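Local atomic coordinates of hydroxyethylphosphonate dioxygenase (Streptomyces albus, PDB entry 6B9R), a protein that probably catalyses the iron-dependent oxidative cleavage of 2-hydroxyethylphosphonate to hydroxymethylphosphonate. Residues S181-L185 against L333-H339; A356-Y362 against P400-S405. All blocks are in the same frame, centred on the assembly; numbering follows the deposited sequence.

Interaction 1: S181-L185 against L333-H339; sequences SVWGL and LAGDPLH
Trp183 lays its six-membered ring against Asp336. Asp336 CB sits over one face, 3.6 Å from the ring centroid and 20° off the normal, a CH-pi contact. The carboxylate lies nearly parallel to the indole, its plane only 9° away. Trp183 CG is anti to the backbone N (chi1 -177°), which carries the indole across Gly335 to Asp336. The far edge of the indole points toward the face of His339 in an offset edge-to-face pair, with Trp183 CZ2 3.7 Å from His339 ND1. Tyr208 OH hydrogen-bonds to both Trp183 NE1 and His339 ND1 and so ties the two rings together. The contact sets a strand of one antiparallel sheet, 181-184, against the loop that follows strand 328-332 of another, consistent with the two halves of a bicupin. That loop contains an Asx turn, where Leu338 N donates to Asp336 OD2 over 3.0 Å. OD2 also bonds to Thr301 OG1, and OD1 to Thr302 N. At the Ser181 end, Ala334 N donates to Ser181 OG at 3.0 Å, and Ala334 CB packs 3.7 Å from Trp183 N. With an alanine in place of Trp183, Tyr208 OH would probably lose its bond to the indole N-H, His339 the edge packed against its face, and a gap would open beside the Asp336 methylene. Packing is looser toward Leu185, which meets Leu338 through one pair of methyls, CD2 to CD2, 3.9 Å apart. Leu338 also packs on Phe429 of the second subunit. Gly335 and His339 lie partly open to solvent.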
ATOM      1  N   SER A 181      21.301 -17.954  -7.554  1.00 19.01           N
ATOM      2  CA  SER A 181      20.039 -17.224  -7.614  1.00 18.72           C
ATOM      3  C   SER A 181      20.312 -15.753  -7.886  1.00 18.75           C
ATOM      4  O   SER A 181      21.415 -15.252  -7.665  1.00 18.89           O
ATOM      5  CB  SER A 181      19.237 -17.403  -6.321  1.00 18.32           C
ATOM      6  OG  SER A 181      19.946 -16.891  -5.202  1.00 18.23           O
ATOM      7  N   VAL A 182      19.281 -15.051  -8.350  1.00 18.61           N
ATOM      8  CA  VAL A 182      19.416 -13.634  -8.651  1.00 18.64           C
ATOM      9  C   VAL A 182      18.082 -12.969  -8.355  1.00 18.31           C
ATOM     10  O   VAL A 182      17.025 -13.595  -8.450  1.00 18.16           O
ATOM     11  CB  VAL A 182      19.850 -13.410 -10.114  1.00 19.03           C
ATOM     12  CG1 VAL A 182      18.843 -14.028 -11.064  1.00 19.95           C
ATOM     13  CG2 VAL A 182      20.075 -11.913 -10.414  1.00 19.09           C
ATOM     14  N   TRP A 183      18.152 -11.709  -7.939  1.00 18.21           N
ATOM     15  CA  TRP A 183      16.982 -10.876  -7.688  1.00 19.91           C
ATOM     16  C   TRP A 183      17.103  -9.644  -8.576  1.00 18.12           C
ATOM     17  O   TRP A 183      18.186  -9.069  -8.693  1.00 18.32           O
ATOM     18  CB  TRP A 183      16.899 -10.484  -6.195  1.00 17.64           C
ATOM     19  CG  TRP A 183      15.675  -9.671  -5.810  1.00 17.41           C
ATOM     20  CD1 TRP A 183      14.493 -10.146  -5.292  1.00 17.11           C
ATOM     21  CD2 TRP A 183      15.533  -8.251  -5.893  1.00 17.36           C
ATOM     22  NE1 TRP A 183      13.629  -9.100  -5.050  1.00 16.94           N
ATOM     23  CE2 TRP A 183      14.240  -7.928  -5.418  1.00 17.10           C
ATOM     24  CE3 TRP A 183      16.372  -7.217  -6.328  1.00 17.57           C
ATOM     25  CZ2 TRP A 183      13.775  -6.621  -5.362  1.00 21.22           C
ATOM     26  CZ3 TRP A 183      15.909  -5.918  -6.274  1.00 20.97           C
ATOM     27  CH2 TRP A 183      14.624  -5.627  -5.792  1.00 18.29           C
ATOM     28  N   GLY A 184      16.008  -9.241  -9.214  1.00 18.07           N
ATOM     29  CA  GLY A 184      16.085  -8.259 -10.283  1.00 18.30           C
ATOM     30  C   GLY A 184      14.924  -7.283 -10.259  1.00 20.77           C
ATOM     31  O   GLY A 184      13.808  -7.613  -9.852  1.00 18.98           O
ATOM     32  N   LEU A 185      15.201  -6.068 -10.742  1.00 19.16           N
ATOM     33  CA  LEU A 185      14.307  -4.924 -10.668  1.00 19.67           C
ATOM     34  C   LEU A 185      13.307  -4.936 -11.811  1.00 19.50           C
ATOM     35  O   LEU A 185      13.516  -5.599 -12.832  1.00 18.50           O
ATOM     36  CB  LEU A 185      15.122  -3.632 -10.700  1.00 23.94           C
ATOM     37  CG  LEU A 185      15.896  -3.332  -9.422  1.00 25.55           C
ATOM     38  CD1 LEU A 185      16.808  -2.113  -9.630  1.00 22.59           C
ATOM     39  CD2 LEU A 185      14.928  -3.108  -8.270  1.00 21.99           C
ATOM     40  N   LEU A 333      19.168 -17.042  -0.081  1.00 14.31           N
ATOM     41  CA  LEU A 333      19.303 -16.811  -1.505  1.00 13.58           C
ATOM     42  C   LEU A 333      19.182 -15.312  -1.785  1.00 14.78           C
ATOM     43  O   LEU A 333      19.138 -14.485  -0.868  1.00 16.59           O
ATOM     44  CB  LEU A 333      18.277 -17.661  -2.270  1.00 15.39           C
ATOM     45  CG  LEU A 333      18.250 -19.129  -1.815  1.00 14.28           C
ATOM     46  CD1 LEU A 333      17.121 -19.902  -2.511  1.00 16.24           C
ATOM     47  CD2 LEU A 333      19.616 -19.784  -2.065  1.00 15.78           C
ATOM     48  N   ALA A 334      19.147 -14.950  -3.064  1.00 15.98           N
ATOM     49  CA  ALA A 334      19.292 -13.548  -3.442  1.00 16.19           C
ATOM     50  C   ALA A 334      18.104 -12.719  -2.969  1.00 17.27           C
ATOM     51  O   ALA A 334      16.952 -13.156  -3.043  1.00 15.69           O
ATOM     52  CB  ALA A 334      19.427 -13.430  -4.962  1.00 13.72           C
ATOM     53  N   GLY A 335      18.385 -11.508  -2.510  1.00 17.54           N
ATOM     54  CA  GLY A 335      17.334 -10.564  -2.207  1.00 20.39           C
ATOM     55  C   GLY A 335      17.901  -9.172  -2.304  1.00 21.47           C
ATOM     56  O   GLY A 335      18.971  -8.960  -2.869  1.00 21.07           O
ATOM     57  N   ASP A 336      17.193  -8.208  -1.710  1.00 19.14           N
ATOM     58  CA  ASP A 336      17.642  -6.817  -1.781  1.00 21.83           C
ATOM     59  C   ASP A 336      16.956  -6.008  -0.694  1.00 17.21           C
ATOM     60  O   ASP A 336      15.766  -6.241  -0.424  1.00 16.39           O
ATOM     61  CB  ASP A 336      17.355  -6.201  -3.149  1.00 20.74           C
ATOM     62  CG  ASP A 336      18.111  -4.887  -3.356  1.00 24.38           C
ATOM     63  OD1 ASP A 336      19.321  -4.954  -3.652  1.00 25.60           O
ATOM     64  OD2 ASP A 336      17.495  -3.814  -3.227  1.00 21.81           O
ATOM     65  N   PRO A 337      17.659  -5.063  -0.052  1.00 15.25           N
ATOM     66  CA  PRO A 337      17.021  -4.249   0.999  1.00 18.38           C
ATOM     67  C   PRO A 337      15.950  -3.307   0.483  1.00 19.03           C
ATOM     68  O   PRO A 337      15.215  -2.737   1.301  1.00 18.13           O
ATOM     69  CB  PRO A 337      18.188  -3.453   1.615  1.00 15.19           C
ATOM     70  CG  PRO A 337      19.453  -4.184   1.171  1.00 26.09           C
ATOM     71  CD  PRO A 337      19.117  -4.851  -0.133  1.00 22.87           C
ATOM     72  N   LEU A 338      15.844  -3.094  -0.830  1.00 17.29           N
ATOM     73  CA  LEU A 338      14.684  -2.353  -1.323  1.00 16.58           C
ATOM     74  C   LEU A 338      13.400  -3.112  -1.024  1.00 17.98           C
ATOM     75  O   LEU A 338      12.326  -2.509  -0.885  1.00 15.20           O
ATOM     76  CB  LEU A 338      14.805  -2.091  -2.828  1.00 19.93           C
ATOM     77  CG  LEU A 338      13.667  -1.289  -3.482  1.00 31.06           C
ATOM     78  CD1 LEU A 338      13.870   0.212  -3.281  1.00 33.08           C
ATOM     79  CD2 LEU A 338      13.508  -1.620  -4.968  1.00 33.32           C
ATOM     80  N   HIS A 339      13.500  -4.432  -0.911  1.00 16.47           N
ATOM     81  CA  HIS A 339      12.391  -5.312  -0.565  1.00 14.42           C
ATOM     82  C   HIS A 339      12.732  -6.059   0.721  1.00 13.94           C
ATOM     83  O   HIS A 339      13.011  -7.264   0.699  1.00 16.52           O
ATOM     84  CB  HIS A 339      12.094  -6.288  -1.699  1.00 12.95           C
ATOM     85  CG  HIS A 339      11.088  -5.773  -2.679  1.00 12.54           C
ATOM     86  ND1 HIS A 339      10.501  -6.577  -3.632  1.00 15.31           N
ATOM     87  CD2 HIS A 339      10.572  -4.534  -2.856  1.00 21.22           C
ATOM     88  CE1 HIS A 339       9.650  -5.857  -4.344  1.00 19.20           C
ATOM     89  NE2 HIS A 339       9.679  -4.614  -3.896  1.00 19.34           N
TER

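Interaction 2: A356-Y362 against P400-S405; sequences APLPPTY and PGIEFS
Leu358 CD1 approaches the Phe404 ring at a slant, 3.8 Å from CE1, and CZ lies a little farther from this methyl. Phe404 CG stands between the backbone N and the carbonyl carbon (chi1 63°), a rotamer that brings the ring back to Leu358 although the CB of Phe404 points away. Met416 and Trp379 also pack on Phe404. The other flat group, the Glu403 carboxylate, has CD 3.8 Å from Pro357 CB, while Pro360 CG rests against the CB of Glu403. Between these side chains the backbones run antiparallel. Leu358 N donates to Phe404 O over 2.7 Å at a nearly straight 170°. The expected return bond is replaced by water 1, which donates to Leu358 O and Ile402 O and accepts from Phe404 N. Water 2 continues the bridge, accepting from Thr361 N and lying close to Ile402 O as well. Three prolines in 356-362 lack an N-H, which is consistent with the few direct bonds between this loop and strand 403-407, at the edge of a three-stranded antiparallel sheet. At the far end Gly401 N donates to Thr361 O at 2.9 Å, nearly along the C=O axis. Gly401 has a positive phi of 91°, where a CB would jam against the carbonyl O of Pro400. Pro400 CB lies 3.3 Å from Tyr362 O.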
ATOM      1  N   ALA A 356       8.837 -29.374  14.432  1.00 25.18           N
ATOM      2  CA  ALA A 356       9.461 -28.065  14.236  1.00 23.23           C
ATOM      3  C   ALA A 356       8.532 -27.115  13.497  1.00 19.33           C
ATOM      4  O   ALA A 356       8.780 -26.753  12.339  1.00 20.97           O
ATOM      5  CB  ALA A 356      10.782 -28.199  13.481  1.00 31.60           C
ATOM      6  N   PRO A 357       7.469 -26.656  14.148  1.00 26.03           N
ATOM      7  CA  PRO A 357       6.627 -25.640  13.510  1.00 20.90           C
ATOM      8  C   PRO A 357       7.439 -24.383  13.231  1.00 21.68           C
ATOM      9  O   PRO A 357       8.221 -23.926  14.069  1.00 23.59           O
ATOM     10  CB  PRO A 357       5.518 -25.397  14.541  1.00 23.03           C
ATOM     11  CG  PRO A 357       6.108 -25.813  15.839  1.00 25.73           C
ATOM     12  CD  PRO A 357       7.037 -26.960  15.525  1.00 28.06           C
ATOM     13  N   LEU A 358       7.272 -23.847  12.047  1.00 21.09           N
ATOM     14  CA  LEU A 358       7.931 -22.589  11.732  1.00 16.56           C
ATOM     15  C   LEU A 358       7.137 -21.426  12.320  1.00 25.32           C
ATOM     16  O   LEU A 358       5.902 -21.463  12.328  1.00 20.76           O
ATOM     17  CB  LEU A 358       8.063 -22.417  10.218  1.00 22.37           C
ATOM     18  CG  LEU A 358       9.064 -23.380   9.578  1.00 21.02           C
ATOM     19  CD1 LEU A 358       9.166 -23.143   8.084  1.00 30.53           C
ATOM     20  CD2 LEU A 358      10.408 -23.161  10.248  1.00 21.69           C
ATOM     21  N   PRO A 359       7.813 -20.399  12.827  1.00 25.79           N
ATOM     22  CA  PRO A 359       7.099 -19.227  13.350  1.00 24.71           C
ATOM     23  C   PRO A 359       6.230 -18.613  12.271  1.00 19.03           C
ATOM     24  O   PRO A 359       6.661 -18.486  11.114  1.00 22.89           O
ATOM     25  CB  PRO A 359       8.231 -18.268  13.763  1.00 24.30           C
ATOM     26  CG  PRO A 359       9.425 -19.145  13.952  1.00 29.29           C
ATOM     27  CD  PRO A 359       9.273 -20.270  12.959  1.00 27.61           C
ATOM     28  N   PRO A 360       4.988 -18.265  12.598  1.00 19.59           N
ATOM     29  CA  PRO A 360       4.157 -17.533  11.637  1.00 21.74           C
ATOM     30  C   PRO A 360       4.838 -16.238  11.234  1.00 22.15           C
ATOM     31  O   PRO A 360       5.513 -15.589  12.038  1.00 21.98           O
ATOM     32  CB  PRO A 360       2.861 -17.273  12.411  1.00 22.90           C
ATOM     33  CG  PRO A 360       2.819 -18.363  13.441  1.00 21.96           C
ATOM     34  CD  PRO A 360       4.260 -18.554  13.844  1.00 25.18           C
ATOM     35  N   THR A 361       4.693 -15.891   9.962  1.00 21.76           N
ATOM     36  CA  THR A 361       5.214 -14.648   9.433  1.00 21.39           C
ATOM     37  C   THR A 361       4.074 -13.866   8.796  1.00 20.12           C
ATOM     38  O   THR A 361       3.058 -14.431   8.375  1.00 19.56           O
ATOM     39  CB  THR A 361       6.341 -14.880   8.406  1.00 16.78           C
ATOM     40  OG1 THR A 361       6.738 -13.625   7.842  1.00 16.51           O
ATOM     41  CG2 THR A 361       5.885 -15.813   7.277  1.00 17.77           C
ATOM     42  N   TYR A 362       4.258 -12.548   8.730  1.00 19.65           N
ATOM     43  CA  TYR A 362       3.351 -11.683   7.984  1.00 17.18           C
ATOM     44  C   TYR A 362       3.463 -11.855   6.474  1.00 19.03           C
ATOM     45  O   TYR A 362       2.656 -11.273   5.741  1.00 14.57           O
ATOM     46  CB  TYR A 362       3.625 -10.219   8.341  1.00 13.21           C
ATOM     47  CG  TYR A 362       5.025  -9.747   7.973  1.00 18.56           C
ATOM     48  CD1 TYR A 362       6.101  -9.930   8.842  1.00 17.60           C
ATOM     49  CD2 TYR A 362       5.264  -9.116   6.762  1.00 17.93           C
ATOM     50  CE1 TYR A 362       7.379  -9.487   8.499  1.00 15.80           C
ATOM     51  CE2 TYR A 362       6.516  -8.684   6.410  1.00 17.62           C
ATOM     52  CZ  TYR A 362       7.570  -8.868   7.281  1.00 17.25           C
ATOM     53  OH  TYR A 362       8.807  -8.414   6.916  1.00 20.80           O
ATOM     54  N   PRO A 400      -0.376 -15.299   4.731  1.00 15.16           N
ATOM     55  CA  PRO A 400       0.269 -14.838   5.968  1.00 15.52           C
ATOM     56  C   PRO A 400      -0.373 -15.456   7.206  1.00 19.70           C
ATOM     57  O   PRO A 400      -1.571 -15.740   7.235  1.00 15.88           O
ATOM     58  CB  PRO A 400       0.046 -13.319   5.942  1.00 14.26           C
ATOM     59  CG  PRO A 400      -0.124 -12.983   4.493  1.00 16.51           C
ATOM     60  CD  PRO A 400      -0.820 -14.179   3.880  1.00 15.62           C
ATOM     61  N   GLY A 401       0.440 -15.646   8.240  1.00 15.71           N
ATOM     62  CA  GLY A 401      -0.051 -16.011   9.553  1.00 16.33           C
ATOM     63  C   GLY A 401      -0.155 -17.497   9.837  1.00 24.38           C
ATOM     64  O   GLY A 401      -0.501 -17.867  10.966  1.00 28.74           O
ATOM     65  N   ILE A 402       0.139 -18.360   8.868  1.00 17.71           N
ATOM     66  CA  ILE A 402      -0.070 -19.796   9.054  1.00 15.97           C
ATOM     67  C   ILE A 402       1.118 -20.405   9.780  1.00 20.69           C
ATOM     68  O   ILE A 402       2.273 -20.187   9.399  1.00 18.11           O
ATOM     69  CB  ILE A 402      -0.288 -20.494   7.703  1.00 15.05           C
ATOM     70  CG1 ILE A 402      -1.545 -19.949   7.004  1.00 18.05           C
ATOM     71  CG2 ILE A 402      -0.303 -22.018   7.888  1.00 16.63           C
ATOM     72  CD1 ILE A 402      -2.810 -19.940   7.868  1.00 17.56           C
ATOM     73  N   GLU A 403       0.840 -21.210  10.802  1.00 19.53           N
ATOM     74  CA  GLU A 403       1.878 -22.004  11.446  1.00 21.58           C
ATOM     75  C   GLU A 403       1.906 -23.380  10.799  1.00 18.13           C
ATOM     76  O   GLU A 403       0.902 -24.101  10.836  1.00 19.05           O
ATOM     77  CB  GLU A 403       1.629 -22.131  12.949  1.00 21.37           C
ATOM     78  CG  GLU A 403       2.778 -22.866  13.651  1.00 25.60           C
ATOM     79  CD  GLU A 403       2.437 -23.311  15.057  1.00 40.36           C
ATOM     80  OE1 GLU A 403       1.509 -24.136  15.212  1.00 45.72           O
ATOM     81  OE2 GLU A 403       3.104 -22.841  16.003  1.00 43.32           O
ATOM     82  N   PHE A 404       3.040 -23.739  10.186  1.00 18.61           N
ATOM     83  CA  PHE A 404       3.181 -25.071   9.617  1.00 15.16           C
ATOM     84  C   PHE A 404       4.536 -25.665   9.981  1.00 20.48           C
ATOM     85  O   PHE A 404       5.482 -24.964  10.342  1.00 20.44           O
ATOM     86  CB  PHE A 404       2.989 -25.100   8.084  1.00 15.04           C
ATOM     87  CG  PHE A 404       4.007 -24.307   7.287  1.00 16.67           C
ATOM     88  CD1 PHE A 404       5.206 -24.882   6.890  1.00 20.51           C
ATOM     89  CD2 PHE A 404       3.720 -23.017   6.861  1.00 17.61           C
ATOM     90  CE1 PHE A 404       6.123 -24.166   6.128  1.00 21.47           C
ATOM     91  CE2 PHE A 404       4.628 -22.294   6.092  1.00 19.14           C
ATOM     92  CZ  PHE A 404       5.842 -22.871   5.733  1.00 18.70           C
ATOM     93  N   SER A 405       4.603 -26.985   9.889  1.00 18.78           N
ATOM     94  CA  SER A 405       5.851 -27.708  10.017  1.00 15.84           C
ATOM     95  C   SER A 405       6.064 -28.551   8.770  1.00 19.81           C
ATOM     96  O   SER A 405       5.119 -28.894   8.056  1.00 16.20           O
ATOM     97  CB  SER A 405       5.852 -28.606  11.260  1.00 18.51           C
ATOM     98  OG  SER A 405       4.857 -29.599  11.137  1.00 23.26           O
TER
HETATM   99  O   HOH W   1       4.690 -21.413   9.933  1.00 25.88           O
HETATM  100  O   HOH W   2       3.067 -17.687   8.342  1.00 18.06           O

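In the fold
Interaction 1 closes before interaction 2 opens along the chain. Their centres are 23 Å apart, and their nearest atoms about 8 Å, without touching. Interaction 1 lies near the active site. The Val182 side chain is about 9 Å from both the bound 2-hydroxyethylphosphonate and the iron, and Gly184 shares backbone hydrogen bonding with Gln153, an iron ligand beside His149 and His190. Interaction 2 is separate structural packing, and a glycerol sits about 4 Å from its Tyr362 side chain. Both contacts reach the second subunit: 333-339 through Leu338, and interaction 2 through Leu358 and Pro359 on Leu250 and Pro400 on Phe223 of that subunit.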